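Local coordinates for azurocidin (Homo sapiens, PDB 1A7S), which binds heparin, kills many Gram-negative bacteria and attracts monocytes and fibroblasts, as a neutrophil granule protein of the serine protease homolog type, at residues A29-M37 and L101-L110. Sequence-based numbering, arbitrary orientation. Where two conformers were deposited one is given.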
ATOM      1  N   ALA A  29       0.425   4.335   1.366  1.00  7.01           N
ATOM      2  CA  ALA A  29       1.238   5.340   0.708  1.00  6.83           C
ATOM      3  C   ALA A  29       0.622   6.725   0.957  1.00  6.19           C
ATOM      4  O   ALA A  29      -0.598   6.898   0.825  1.00  6.80           O
ATOM      5  CB  ALA A  29       1.252   5.115  -0.810  1.00  9.15           C
ATOM      6  N   LEU A  30       1.461   7.700   1.224  1.00  6.62           N
ATOM      7  CA  LEU A  30       0.990   9.077   1.268  1.00  6.91           C
ATOM      8  C   LEU A  30       0.679   9.486  -0.168  1.00  6.69           C
ATOM      9  O   LEU A  30       1.554   9.429  -1.031  1.00  7.50           O
ATOM     10  CB  LEU A  30       2.111   9.981   1.844  1.00  7.42           C
ATOM     11  CG  LEU A  30       1.702  11.427   2.131  1.00  7.84           C
ATOM     12  CD1 LEU A  30       0.706  11.501   3.300  1.00  8.68           C
ATOM     13  CD2 LEU A  30       2.888  12.300   2.383  1.00  8.89           C
ATOM     14  N   ILE A  31      -0.563   9.928  -0.442  1.00  6.58           N
ATOM     15  CA  ILE A  31      -0.967  10.334  -1.797  1.00  6.64           C
ATOM     16  C   ILE A  31      -1.389  11.778  -1.881  1.00  8.01           C
ATOM     17  O   ILE A  31      -1.727  12.291  -2.976  1.00  8.09           O
ATOM     18  CB  ILE A  31      -2.068   9.434  -2.375  1.00  7.63           C
ATOM     19  CG1 ILE A  31      -3.339   9.408  -1.513  1.00  7.30           C
ATOM     20  CG2 ILE A  31      -1.508   8.011  -2.577  1.00  7.96           C
ATOM     21  CD1 ILE A  31      -4.605   9.099  -2.282  1.00  8.11           C
ATOM     22  N   HIS A  32      -1.310  12.503  -0.786  1.00  7.41           N
ATOM     23  CA  HIS A  32      -1.718  13.897  -0.632  1.00  7.62           C
ATOM     24  C   HIS A  32      -1.213  14.280   0.758  1.00  8.42           C
ATOM     25  O   HIS A  32      -0.996  13.433   1.614  1.00  8.68           O
ATOM     26  CB  HIS A  32      -3.264  13.964  -0.691  1.00  7.35           C
ATOM     27  CG  HIS A  32      -3.872  15.336  -0.532  1.00  8.83           C
ATOM     28  ND1 HIS A  32      -4.392  16.144  -1.486  1.00 10.95           N
ATOM     29  CD2 HIS A  32      -4.101  15.983   0.564  1.00  8.44           C
ATOM     30  CE1 HIS A  32      -4.843  17.267  -0.898  1.00  9.84           C
ATOM     31  NE2 HIS A  32      -4.645  17.131   0.405  1.00 11.97           N
ATOM     32  N   ALA A  33      -0.933  15.575   0.977  1.00 10.16           N
ATOM     33  CA  ALA A  33      -0.451  15.972   2.256  1.00 10.68           C
ATOM     34  C   ALA A  33      -1.254  15.501   3.432  1.00 10.46           C
ATOM     35  O   ALA A  33      -0.738  15.292   4.535  1.00 11.61           O
ATOM     36  CB  ALA A  33      -0.317  17.525   2.302  1.00 13.75           C
ATOM     37  N   ARG A  34      -2.516  15.296   3.334  1.00  9.81           N
ATOM     38  CA  ARG A  34      -3.512  14.939   4.281  1.00 10.55           C
ATOM     39  C   ARG A  34      -4.078  13.552   4.180  1.00  8.59           C
ATOM     40  O   ARG A  34      -4.944  13.174   4.986  1.00  8.91           O
ATOM     41  CB  ARG A  34      -4.660  15.990   4.347  1.00 13.23           C
ATOM     42  CG  ARG A  34      -5.450  16.076   5.587  1.00 20.61           C
ATOM     43  CD  ARG A  34      -6.512  17.194   5.449  1.00 22.60           C
ATOM     44  NE  ARG A  34      -5.940  18.492   5.256  1.00 22.64           N
ATOM     45  CZ  ARG A  34      -5.691  19.373   6.246  1.00 23.80           C
ATOM     46  NH1 ARG A  34      -5.756  18.992   7.524  1.00 20.13           N
ATOM     47  NH2 ARG A  34      -5.264  20.631   5.991  1.00 27.10           N
ATOM     48  N   PHE A  35      -3.637  12.711   3.222  1.00  8.00           N
ATOM     49  CA  PHE A  35      -4.268  11.442   3.020  1.00  7.87           C
ATOM     50  C   PHE A  35      -3.269  10.326   2.653  1.00  6.89           C
ATOM     51  O   PHE A  35      -2.387  10.485   1.833  1.00  8.01           O
ATOM     52  CB  PHE A  35      -5.324  11.449   1.861  1.00  7.79           C
ATOM     53  CG  PHE A  35      -6.550  12.299   2.178  1.00  8.79           C
ATOM     54  CD1 PHE A  35      -6.508  13.650   1.850  1.00  9.69           C
ATOM     55  CD2 PHE A  35      -7.676  11.760   2.684  1.00  9.50           C
ATOM     56  CE1 PHE A  35      -7.638  14.420   2.076  1.00 10.84           C
ATOM     57  CE2 PHE A  35      -8.797  12.505   2.951  1.00 10.57           C
ATOM     58  CZ  PHE A  35      -8.760  13.866   2.633  1.00 11.63           C
ATOM     59  N   VAL A  36      -3.511   9.189   3.292  1.00  7.45           N
ATOM     60  CA  VAL A  36      -2.844   7.929   3.028  1.00  7.04           C
ATOM     61  C   VAL A  36      -3.799   6.952   2.383  1.00  6.69           C
ATOM     62  O   VAL A  36      -4.944   6.770   2.818  1.00  8.38           O
ATOM     63  CB  VAL A  36      -2.237   7.346   4.320  1.00  7.61           C
ATOM     64  CG1 VAL A  36      -1.845   5.873   4.179  1.00  8.28           C
ATOM     65  CG2 VAL A  36      -0.901   8.168   4.626  1.00  7.96           C
ATOM     66  N   MET A  37      -3.320   6.316   1.308  1.00  6.50           N
ATOM     67  CA  MET A  37      -4.086   5.276   0.578  1.00  6.76           C
ATOM     68  C   MET A  37      -3.615   3.891   1.058  1.00  6.51           C
ATOM     69  O   MET A  37      -2.415   3.622   1.115  1.00  7.35           O
ATOM     70  CB  MET A  37      -3.817   5.410  -0.923  1.00  6.79           C
ATOM     71  CG  MET A  37      -4.535   4.385  -1.765  1.00  8.14           C
ATOM     72  SD  MET A  37      -4.420   4.739  -3.541  1.00  8.67           S
ATOM     73  CE  MET A  37      -2.682   4.379  -3.870  1.00  9.05           C
ATOM     74  N   LEU A 101       6.500  17.666   3.932  1.00 12.42           N
ATOM     75  CA  LEU A 101       7.259  16.960   2.847  1.00 12.64           C
ATOM     76  C   LEU A 101       8.726  17.172   3.170  1.00 12.45           C
ATOM     77  O   LEU A 101       9.230  18.270   3.198  1.00 16.04           O
ATOM     78  CB  LEU A 101       6.854  17.467   1.473  1.00 14.04           C
ATOM     79  CG  LEU A 101       5.303  17.387   1.247  1.00 15.66           C
ATOM     80  CD1 LEU A 101       4.957  17.966  -0.078  1.00 19.83           C
ATOM     81  CD2 LEU A 101       4.848  15.936   1.433  1.00 18.31           C
ATOM     82  N   THR A 102       9.447  16.078   3.383  1.00 11.86           N
ATOM     83  CA  THR A 102      10.835  16.083   3.765  1.00 11.86           C
ATOM     84  C   THR A 102      11.561  15.057   2.914  1.00 12.34           C
ATOM     85  O   THR A 102      10.972  14.358   2.127  1.00 12.26           O
ATOM     86  CB  THR A 102      11.007  15.703   5.256  1.00 13.26           C
ATOM     87  OG1 THR A 102      10.607  14.325   5.369  1.00 12.00           O
ATOM     88  CG2 THR A 102      10.083  16.500   6.150  1.00 15.00           C
ATOM     89  N   SER A 103      12.880  14.952   3.165  1.00 13.40           N
ATOM     90  CA  SER A 103      13.614  13.926   2.391  1.00 13.88           C
ATOM     91  C   SER A 103      13.131  12.530   2.749  1.00 10.95           C
ATOM     92  O   SER A 103      13.354  11.587   1.954  1.00 12.61           O
ATOM     93  CB  SER A 103      15.109  14.129   2.716  1.00 16.12           C
ATOM     94  OG  SER A 103      15.322  13.948   4.098  1.00 18.33           O
ATOM     95  N   SER A 104      12.450  12.348   3.879  1.00 10.39           N
ATOM     96  CA  SER A 104      11.990  10.966   4.236  1.00  9.99           C
ATOM     97  C   SER A 104      10.484  10.763   4.051  1.00  8.20           C
ATOM     98  O   SER A 104      10.043   9.654   4.298  1.00  8.53           O
ATOM     99  CB  SER A 104      12.320  10.702   5.729  1.00 10.76           C
ATOM    100  OG  SER A 104      13.688  10.710   5.959  0.50 15.40           O
ATOM    101  N   VAL A 105       9.773  11.814   3.679  1.00  8.36           N
ATOM    102  CA  VAL A 105       8.303  11.747   3.533  1.00  8.40           C
ATOM    103  C   VAL A 105       7.932  12.512   2.252  1.00  9.28           C
ATOM    104  O   VAL A 105       8.061  13.743   2.157  1.00 10.19           O
ATOM    105  CB  VAL A 105       7.597  12.336   4.736  1.00  9.10           C
ATOM    106  CG1 VAL A 105       6.077  12.365   4.510  1.00 10.23           C
ATOM    107  CG2 VAL A 105       7.902  11.558   6.025  1.00 10.81           C
ATOM    108  N   THR A 106       7.429  11.756   1.273  1.00  8.44           N
ATOM    109  CA  THR A 106       7.024  12.321   0.002  1.00  8.42           C
ATOM    110  C   THR A 106       5.675  11.709  -0.416  1.00  7.36           C
ATOM    111  O   THR A 106       5.218  10.719   0.145  1.00  9.06           O
ATOM    112  CB  THR A 106       8.060  11.897  -1.126  1.00 10.32           C
ATOM    113  OG1 THR A 106       7.984  10.473  -1.252  1.00 11.78           O
ATOM    114  CG2 THR A 106       9.418  12.386  -0.850  1.00 12.94           C
ATOM    115  N   ILE A 107       5.065  12.355  -1.392  1.00  7.71           N
ATOM    116  CA  ILE A 107       3.780  11.938  -1.932  1.00  6.79           C
ATOM    117  C   ILE A 107       4.040  11.075  -3.169  1.00  7.75           C
ATOM    118  O   ILE A 107       4.796  11.410  -4.075  1.00 10.59           O
ATOM    119  CB  ILE A 107       2.925  13.164  -2.289  1.00  7.52           C
ATOM    120  CG1 ILE A 107       2.520  13.919  -1.014  1.00 10.01           C
ATOM    121  CG2 ILE A 107       1.756  12.830  -3.187  1.00  9.17           C
ATOM    122  CD1 ILE A 107       1.959  15.329  -1.301  1.00 10.25           C
ATOM    123  N   LEU A 108       3.296   9.973  -3.253  1.00  6.80           N
ATOM    124  CA  LEU A 108       3.343   9.064  -4.394  1.00  6.87           C
ATOM    125  C   LEU A 108       2.224   9.465  -5.386  1.00  6.61           C
ATOM    126  O   LEU A 108       1.068   9.472  -5.002  1.00  7.61           O
ATOM    127  CB  LEU A 108       3.041   7.635  -3.905  1.00  7.28           C
ATOM    128  CG  LEU A 108       3.055   6.537  -4.963  1.00  7.75           C
ATOM    129  CD1 LEU A 108       4.387   6.439  -5.649  1.00  9.96           C
ATOM    130  CD2 LEU A 108       2.699   5.203  -4.324  1.00  8.82           C
ATOM    131  N   PRO A 109       2.578   9.775  -6.623  1.00  7.03           N
ATOM    132  CA  PRO A 109       1.564  10.186  -7.604  1.00  7.52           C
ATOM    133  C   PRO A 109       0.729   9.027  -8.116  1.00  6.36           C
ATOM    134  O   PRO A 109       1.137   7.864  -8.079  1.00  6.98           O
ATOM    135  CB  PRO A 109       2.413  10.770  -8.776  1.00  9.01           C
ATOM    136  CG  PRO A 109       3.773  10.296  -8.578  1.00 16.24           C
ATOM    137  CD  PRO A 109       3.948   9.944  -7.134  1.00  8.78           C
ATOM    138  N   LEU A 110      -0.454   9.382  -8.592  1.00  6.97           N
ATOM    139  CA  LEU A 110      -1.461   8.434  -9.023  1.00  7.01           C
ATOM    140  C   LEU A 110      -1.613   8.424 -10.534  1.00  6.96           C
ATOM    141  O   LEU A 110      -1.432   9.436 -11.189  1.00  7.61           O
ATOM    142  CB  LEU A 110      -2.831   8.833  -8.426  1.00  8.24           C
ATOM    143  CG  LEU A 110      -2.920   8.929  -6.917  1.00  8.57           C
ATOM    144  CD1 LEU A 110      -4.239   9.569  -6.498  1.00 13.59           C
ATOM    145  CD2 LEU A 110      -2.850   7.509  -6.298  1.00 13.63           C
TER
HETATM  146  O   HOH W   1      -0.590  11.612  -5.318  1.00  8.61           O
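Leu30 carries the tight part of this contact, reaching from near the end of strand 23-32 to residues 101-110, part of the connection between the two barrels of the trypsin-like fold. Its CG stands anti to the backbone N (chi1 -172°), which sends Leu30 CD2 between Val105 CG1 and Ile107 CG1, 3.8 Å from each. Leu30 CD2 also lies 3.6 Å from Thr106 O, a buried carbonyl oxygen for which the model offers no partner. Leucine suits the place because it is long enough to carry CD2 across to the loop, where its apolar branch fits among aliphatic groups; on the strand side, Leu95 of strand 91-95 also touches it.

The backbones meet at one direct hydrogen bond: Leu108 N donates to Leu30 O over 2.9 Å, almost straight at 177°. Beside it, the Leu108 side chain turns CD2 onto Ala29 CB, where a small residue lets the loop come close, while Ala185 and Phe14 also touch Leu108.

Further along, a water donates to both Ile31 O and Leu108 O at 2.7 Å, joining two acceptors that could not bond to each other. Partly exposed Leu110 packs CD2 4.0 Å from both Ile31 CG2 and Met37 CE. On the more open side, partly exposed Ile107 lays CG2 against Ile31 O and extends CD1 to Ala33 N, and exposed Leu101 brings CD2 to 4.2 Å from Leu30 CD2.

With one direct bond and one water bridge, the join between these two segments appears to rest largely on aliphatic packing; its strand side belongs to the region 20-44, which has antibiotic activity.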